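Local coordinates for uncharacterized protein (Parabacteroides merdae, PDB 4MXN) that is uncharacterised but probably hydrolyses glycosidic bonds in polysaccharides, as a family 28 glycosyl hydrolase with a parallel beta-helix fold, at residues E132-K136 and G137-G141; G141-S144 and D145-A149; V207-T210 and D211-F214. All blocks are in the same frame, centred on the assembly; numbering follows the deposited sequence. Where two conformers were deposited one is given.

Interactions 1 and 2 are consecutive surface contacts that share Gly141. The first closes helix 123-136, the second forms the short helix 143-146, and they touch where Tyr146 OH meets Glu140 O at 2.7 Å, a probable hydrogen bond, and where Leu134 packs against Val143. Interaction 1 adds a glutamine-histidine pair and some leucine-isoleucine packing to its backbone bonds, interaction 2 an aspartate carboxylate. Interaction 3 is buried and apolar, built from a selenomethionine, a cysteine and a phenylalanine. Its nearest atoms lie about 26 Å from interaction 1 and about 13 Å from interaction 2. It lies on strands 205-210 and 213-214, the other two on the helices and the loop between them.

Interaction 1: residues E132-K136 and G137-G141; sequences EQLQK and GHIEG
Gln133 and His138 are brought together by two similar first torsions, each setting CG beside its own backbone N, and by a bend at chi2 of Gln133 (-57°) that swings the amide back to the imidazole. His138 ND1 then donates to Gln133 OE1 at 2.8 Å; the oxygen lies in the ring plane, while the donor is tilted from the amide plane. Tyr91 OH bonds to the same OE1, giving this oxygen two partners. Lys136 CB lies over one face of the ring, 3.8 Å from its centroid and 9° off the normal, a CH-pi contact. The backbone here forms a Schellman motif that ends helix 123-136: Gly137 turns to positive phi (76°), His138 N bonds to Gln133 O at 3.0 Å, and Gly137 N bonds to Leu134 O at 3.0 Å. Replacing Gln133 with an alanine is likely to leave His138 ND1 and Tyr91 OH without their shared acceptor and the imidazole freer to turn. Past the glycine the chain leaves across the last turn of the helix. Ile139 CG1 packs 3.7 Å from Gln133 CB and 3.8 Å from Leu134 CD2, and the same leucine methyl reaches Gly141 N at 3.6 Å.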
loop_
_atom_site.group_PDB
_atom_site.type_symbol
_atom_site.label_atom_id
_atom_site.label_comp_id
_atom_site.label_asym_id
_atom_site.label_seq_id
_atom_site.Cartn_x
_atom_site.Cartn_y
_atom_site.Cartn_z
ATOM N N GLU A 132 -4.768 -21.602 -4.887
ATOM C CA GLU A 132 -4.839 -22.461 -6.067
ATOM C C GLU A 132 -3.444 -22.855 -6.564
ATOM O O GLU A 132 -3.221 -24.029 -6.864
ATOM C CB GLU A 132 -5.624 -21.776 -7.192
ATOM C CG GLU A 132 -7.129 -21.872 -7.017
ATOM C CD GLU A 132 -7.943 -20.865 -7.804
ATOM O OE1 GLU A 132 -7.480 -20.430 -8.885
ATOM O OE2 GLU A 132 -9.060 -20.525 -7.347
ATOM N N GLN A 133 -2.507 -21.889 -6.635
ATOM C CA GLN A 133 -1.164 -22.171 -7.131
ATOM C C GLN A 133 -0.377 -23.005 -6.123
ATOM O O GLN A 133 0.349 -23.900 -6.550
ATOM C CB GLN A 133 -0.429 -20.887 -7.551
ATOM C CG GLN A 133 -1.098 -20.196 -8.747
ATOM C CD GLN A 133 -1.213 -21.106 -9.937
ATOM O OE1 GLN A 133 -0.211 -21.611 -10.466
ATOM N NE2 GLN A 133 -2.449 -21.399 -10.328
ATOM N N LEU A 134 -0.584 -22.777 -4.795
ATOM C CA LEU A 134 0.035 -23.603 -3.741
ATOM C C LEU A 134 -0.447 -25.056 -3.810
ATOM O O LEU A 134 0.375 -25.975 -3.723
ATOM C CB LEU A 134 -0.265 -23.052 -2.329
ATOM C CG LEU A 134 0.469 -21.807 -1.890
ATOM C CD1 LEU A 134 -0.150 -21.254 -0.597
ATOM C CD2 LEU A 134 1.962 -22.069 -1.706
ATOM N N GLN A 135 -1.780 -25.258 -3.968
ATOM C CA GLN A 135 -2.393 -26.589 -4.018
ATOM C C GLN A 135 -1.894 -27.389 -5.242
ATOM O O GLN A 135 -1.718 -28.599 -5.126
ATOM C CB GLN A 135 -3.927 -26.495 -4.019
ATOM C CG GLN A 135 -4.546 -26.202 -2.640
ATOM C CD GLN A 135 -6.027 -25.873 -2.695
ATOM O OE1 GLN A 135 -6.554 -25.350 -3.687
ATOM N NE2 GLN A 135 -6.728 -26.126 -1.599
ATOM N N LYS A 136 -1.606 -26.704 -6.374
ATOM C CA LYS A 136 -1.085 -27.313 -7.607
ATOM C C LYS A 136 0.428 -27.558 -7.511
ATOM O O LYS A 136 0.996 -28.258 -8.348
ATOM C CB LYS A 136 -1.409 -26.430 -8.824
ATOM C CG LYS A 136 -2.831 -26.619 -9.303
ATOM C CD LYS A 136 -3.317 -25.426 -10.074
ATOM C CE LYS A 136 -4.785 -25.519 -10.417
ATOM N NZ LYS A 136 -5.650 -25.162 -9.260
ATOM N N GLY A 137 1.054 -26.977 -6.500
ATOM C CA GLY A 137 2.489 -27.094 -6.255
ATOM C C GLY A 137 3.335 -26.252 -7.183
ATOM O O GLY A 137 4.529 -26.520 -7.331
ATOM N N HIS A 138 2.728 -25.225 -7.819
ATOM C CA HIS A 138 3.414 -24.313 -8.735
ATOM C C HIS A 138 4.262 -23.298 -7.962
ATOM O O HIS A 138 5.205 -22.715 -8.515
ATOM C CB HIS A 138 2.412 -23.601 -9.656
ATOM C CG HIS A 138 1.719 -24.520 -10.617
ATOM N ND1 HIS A 138 0.554 -24.139 -11.255
ATOM C CD2 HIS A 138 2.043 -25.776 -11.018
ATOM C CE1 HIS A 138 0.203 -25.169 -12.011
ATOM N NE2 HIS A 138 1.058 -26.182 -11.888
ATOM N N ILE A 139 3.918 -23.101 -6.689
ATOM C CA ILE A 139 4.613 -22.269 -5.698
ATOM C C ILE A 139 4.595 -23.039 -4.370
ATOM O O ILE A 139 3.717 -23.881 -4.170
ATOM C CB ILE A 139 4.035 -20.819 -5.563
ATOM C CG1 ILE A 139 2.514 -20.813 -5.255
ATOM C CG2 ILE A 139 4.404 -19.942 -6.789
ATOM C CD1 ILE A 139 1.930 -19.465 -4.803
ATOM N N GLU A 140 5.564 -22.780 -3.487
ATOM C CA GLU A 140 5.648 -23.480 -2.195
ATOM C C GLU A 140 5.578 -22.511 -1.017
ATOM O O GLU A 140 6.107 -21.409 -1.099
ATOM C CB GLU A 140 6.943 -24.314 -2.093
ATOM C CG GLU A 140 7.150 -25.346 -3.199
ATOM C CD GLU A 140 6.472 -26.701 -3.072
ATOM O OE1 GLU A 140 5.669 -26.901 -2.131
ATOM O OE2 GLU A 140 6.758 -27.576 -3.924
ATOM N N GLY A 141 4.942 -22.942 0.067
ATOM C CA GLY A 141 4.837 -22.144 1.284
ATOM C C GLY A 141 3.428 -22.026 1.805
ATOM O O GLY A 141 2.649 -22.978 1.751
#

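Interaction 2: residues G141-S144 and D145-A149; sequences GNVS and DYAPA
Asp145 reaches back to Asn142 at the start of the short, weakly bonded helix 143-146, which lies on the outside of a parallel beta-helix. The two side chains are turned well apart, with amide and carboxylate planes at 64°, and Asn142 ND2 stays 3.9 Å from Asp145 OD2. Asp145 CG stands beside its backbone N (chi1 -59°), sending the carboxylate back to Asn142 N. The carboxylate grips the backbone instead: Asn142 N donates to Asp145 OD2 at 2.9 Å, nearly straight (169°), arriving from above the carboxylate plane. The return bond, Asp145 N to Asn142 O at 3.1 Å, closes the turn. Asp145 OD2 also lies 3.4 Å from Gly141 CA, where a CB would collide with it. The Tyr146 ring presents its edge to the same loop: Asn142 O lies near the ring plane, 3.5 Å from Tyr146 CD2, while the hydroxyl bonds to Glu140 O. Ala147 points its methyl at Val143, with CB 4.1 Å from Val143 CG1; Val143 also packs against Arg127 and Glu131 of helix 123-136. Val143 O takes two amides, Tyr146 N at 3.0 Å from above the carbonyl plane and Ala147 N nearly in line with the C=O bond.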
loop_
_atom_site.group_PDB
_atom_site.type_symbol
_atom_site.label_atom_id
_atom_site.label_comp_id
_atom_site.label_asym_id
_atom_site.label_seq_id
_atom_site.Cartn_x
_atom_site.Cartn_y
_atom_site.Cartn_z
ATOM N N GLY A 141 4.942 -22.942 0.067
ATOM C CA GLY A 141 4.837 -22.144 1.284
ATOM C C GLY A 141 3.428 -22.026 1.805
ATOM O O GLY A 141 2.649 -22.978 1.751
ATOM N N ASN A 142 3.116 -20.850 2.345
ATOM C CA ASN A 142 1.799 -20.507 2.880
ATOM C C ASN A 142 1.263 -19.326 2.103
ATOM O O ASN A 142 2.043 -18.636 1.431
ATOM C CB ASN A 142 1.892 -20.169 4.372
ATOM C CG ASN A 142 2.440 -21.291 5.209
ATOM O OD1 ASN A 142 1.728 -22.241 5.562
ATOM N ND2 ASN A 142 3.731 -21.218 5.509
ATOM N N VAL A 143 -0.049 -19.068 2.209
ATOM C CA VAL A 143 -0.694 -17.955 1.511
ATOM C C VAL A 143 -0.017 -16.622 1.912
ATOM O O VAL A 143 0.242 -15.793 1.034
ATOM C CB VAL A 143 -2.236 -17.942 1.730
ATOM C CG1 VAL A 143 -2.885 -16.702 1.108
ATOM C CG2 VAL A 143 -2.873 -19.200 1.157
ATOM N N SER A 144 0.359 -16.470 3.208
ATOM C CA SER A 144 1.011 -15.264 3.752
ATOM C C SER A 144 2.333 -14.912 3.047
ATOM O O SER A 144 2.685 -13.733 2.981
ATOM C CB SER A 144 1.256 -15.405 5.257
ATOM O OG SER A 144 2.120 -16.486 5.570
ATOM N N ASP A 145 3.038 -15.909 2.493
ATOM C CA ASP A 145 4.300 -15.686 1.780
ATOM C C ASP A 145 4.087 -14.948 0.443
ATOM O O ASP A 145 4.999 -14.262 -0.024
ATOM C CB ASP A 145 5.019 -17.038 1.522
ATOM C CG ASP A 145 5.363 -17.858 2.750
ATOM O OD1 ASP A 145 5.657 -17.263 3.797
ATOM O OD2 ASP A 145 5.350 -19.101 2.655
ATOM N N TYR A 146 2.885 -15.070 -0.163
ATOM C CA TYR A 146 2.598 -14.491 -1.476
ATOM C C TYR A 146 1.520 -13.402 -1.490
ATOM O O TYR A 146 1.482 -12.583 -2.417
ATOM C CB TYR A 146 2.170 -15.626 -2.433
ATOM C CG TYR A 146 3.248 -16.670 -2.601
ATOM C CD1 TYR A 146 4.234 -16.532 -3.571
ATOM C CD2 TYR A 146 3.310 -17.780 -1.761
ATOM C CE1 TYR A 146 5.260 -17.466 -3.697
ATOM C CE2 TYR A 146 4.337 -18.716 -1.871
ATOM C CZ TYR A 146 5.306 -18.559 -2.846
ATOM O OH TYR A 146 6.297 -19.498 -2.978
ATOM N N ALA A 147 0.604 -13.429 -0.520
ATOM C CA ALA A 147 -0.484 -12.451 -0.474
ATOM C C ALA A 147 0.097 -11.041 -0.240
ATOM O O ALA A 147 0.905 -10.855 0.679
ATOM C CB ALA A 147 -1.482 -12.832 0.605
ATOM N N PRO A 148 -0.224 -10.064 -1.117
ATOM C CA PRO A 148 0.384 -8.751 -0.969
ATOM C C PRO A 148 -0.265 -7.879 0.083
ATOM O O PRO A 148 -1.476 -7.924 0.324
ATOM C CB PRO A 148 0.189 -8.117 -2.354
ATOM C CG PRO A 148 -1.061 -8.719 -2.871
ATOM C CD PRO A 148 -1.079 -10.124 -2.325
ATOM N N ALA A 149 0.554 -7.013 0.658
ATOM C CA ALA A 149 0.099 -5.943 1.521
ATOM C C ALA A 149 -0.479 -4.855 0.609
ATOM O O ALA A 149 -0.335 -4.943 -0.617
ATOM C CB ALA A 149 1.278 -5.402 2.332
#

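Interaction 3: residues V207-T210 and D211-F214; sequences VKMT and DCYF
Met209, a selenomethionine in this crystal, touches both Cys212 and Phe214 across the bend after strand 205-210. It was deposited in two conformers, so the positions of its outer atoms apply to one of them and are correspondingly uncertain. From CB the chain sets out with CG opposite the backbone N (chi1 -161°), which carries CG to Cys212. There CG lies 3.4 Å from Cys212 SG and 4.1 Å from Cys212 CB, a close apolar contact. The next atom, SE, lies 4.1 Å from Phe214 CZ. It is 5.5 Å from the ring centroid and 88° off the ring normal, so the selenium meets the edge of the phenyl group and not its face, a Met-aromatic contact. At SE the chain bends (chi3 -67°), and the terminal CE turns off from the line of approach to the ring. The bend itself comes at Asp211, whose phi is positive. Its side chain lies alongside that of Thr210, with Thr210 CG2 3.6 Å from Asp211 OD2, and Asp211 OD1 bonds to Asn234 in the next coil. The arrangement is that of a turn between two faces of a parallel beta-helix: Met209 and Cys212 both rest on Val184 of strand 182-190 in the preceding coil, Met209 also touches Phe232 of strand 230-233 in the following one, and Met209 and Phe214 both meet Ile199 of strand 199-202.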
loop_
_atom_site.group_PDB
_atom_site.type_symbol
_atom_site.label_atom_id
_atom_site.label_comp_id
_atom_site.label_asym_id
_atom_site.label_seq_id
_atom_site.Cartn_x
_atom_site.Cartn_y
_atom_site.Cartn_z
ATOM N N VAL A 207 8.667 7.660 13.131
ATOM C CA VAL A 207 7.378 7.319 12.522
ATOM C C VAL A 207 6.334 8.107 13.274
ATOM O O VAL A 207 6.147 7.895 14.480
ATOM C CB VAL A 207 7.054 5.798 12.444
ATOM C CG1 VAL A 207 5.692 5.555 11.783
ATOM C CG2 VAL A 207 8.152 5.033 11.698
ATOM N N LYS A 208 5.681 9.050 12.572
ATOM C CA LYS A 208 4.646 9.865 13.188
ATOM C C LYS A 208 3.321 9.519 12.553
ATOM O O LYS A 208 3.107 9.814 11.372
ATOM C CB LYS A 208 4.951 11.374 13.085
ATOM C CG LYS A 208 6.162 11.843 13.872
ATOM C CD LYS A 208 6.124 13.363 14.003
ATOM C CE LYS A 208 7.311 13.930 14.726
ATOM N NZ LYS A 208 7.044 15.319 15.200
HETATM N N MSE A 209 2.430 8.902 13.338
HETATM C CA MSE A 209 1.103 8.508 12.867
HETATM C C MSE A 209 0.059 9.374 13.568
HETATM O O MSE A 209 0.014 9.389 14.802
HETATM C CB MSE A 209 0.859 7.009 13.107
HETATM C CG MSE A 209 -0.270 6.461 12.261
HETATM SE SE MSE A 209 -0.349 4.523 12.133
HETATM C CE MSE A 209 1.270 4.183 11.119
ATOM N N THR A 210 -0.749 10.128 12.779
ATOM C CA THR A 210 -1.746 11.063 13.311
ATOM C C THR A 210 -3.105 10.925 12.624
ATOM O O THR A 210 -3.172 10.815 11.398
ATOM C CB THR A 210 -1.205 12.497 13.138
ATOM O OG1 THR A 210 0.142 12.531 13.599
ATOM C CG2 THR A 210 -2.027 13.559 13.891
ATOM N N ASP A 211 -4.186 10.954 13.427
ATOM C CA ASP A 211 -5.588 10.920 12.965
ATOM C C ASP A 211 -5.878 9.707 12.081
ATOM O O ASP A 211 -6.579 9.806 11.066
ATOM C CB ASP A 211 -5.955 12.224 12.214
ATOM C CG ASP A 211 -5.828 13.459 13.075
ATOM O OD1 ASP A 211 -6.214 13.399 14.251
ATOM O OD2 ASP A 211 -5.282 14.458 12.589
ATOM N N CYS A 212 -5.353 8.558 12.471
ATOM C CA CYS A 212 -5.609 7.347 11.700
ATOM C C CYS A 212 -6.738 6.553 12.323
ATOM O O CYS A 212 -6.865 6.505 13.549
ATOM C CB CYS A 212 -4.329 6.533 11.553
ATOM S SG CYS A 212 -3.088 7.369 10.539
ATOM N N TYR A 213 -7.607 5.992 11.464
ATOM C CA TYR A 213 -8.764 5.208 11.912
ATOM C C TYR A 213 -8.619 3.759 11.455
ATOM O O TYR A 213 -8.279 3.515 10.291
ATOM C CB TYR A 213 -10.089 5.816 11.384
ATOM C CG TYR A 213 -11.332 5.142 11.929
ATOM C CD1 TYR A 213 -11.771 5.389 13.225
ATOM C CD2 TYR A 213 -12.078 4.264 11.143
ATOM C CE1 TYR A 213 -12.905 4.762 13.737
ATOM C CE2 TYR A 213 -13.223 3.638 11.641
ATOM C CZ TYR A 213 -13.625 3.879 12.943
ATOM O OH TYR A 213 -14.745 3.242 13.418
ATOM N N PHE A 214 -8.852 2.805 12.375
ATOM C CA PHE A 214 -8.812 1.360 12.088
ATOM C C PHE A 214 -10.226 0.841 12.350
ATOM O O PHE A 214 -10.683 0.934 13.482
ATOM C CB PHE A 214 -7.741 0.664 12.937
ATOM C CG PHE A 214 -6.380 1.294 12.781
ATOM C CD1 PHE A 214 -5.536 0.921 11.736
ATOM C CD2 PHE A 214 -5.957 2.301 13.648
ATOM C CE1 PHE A 214 -4.287 1.521 11.584
ATOM C CE2 PHE A 214 -4.705 2.886 13.503
ATOM C CZ PHE A 214 -3.881 2.499 12.470
#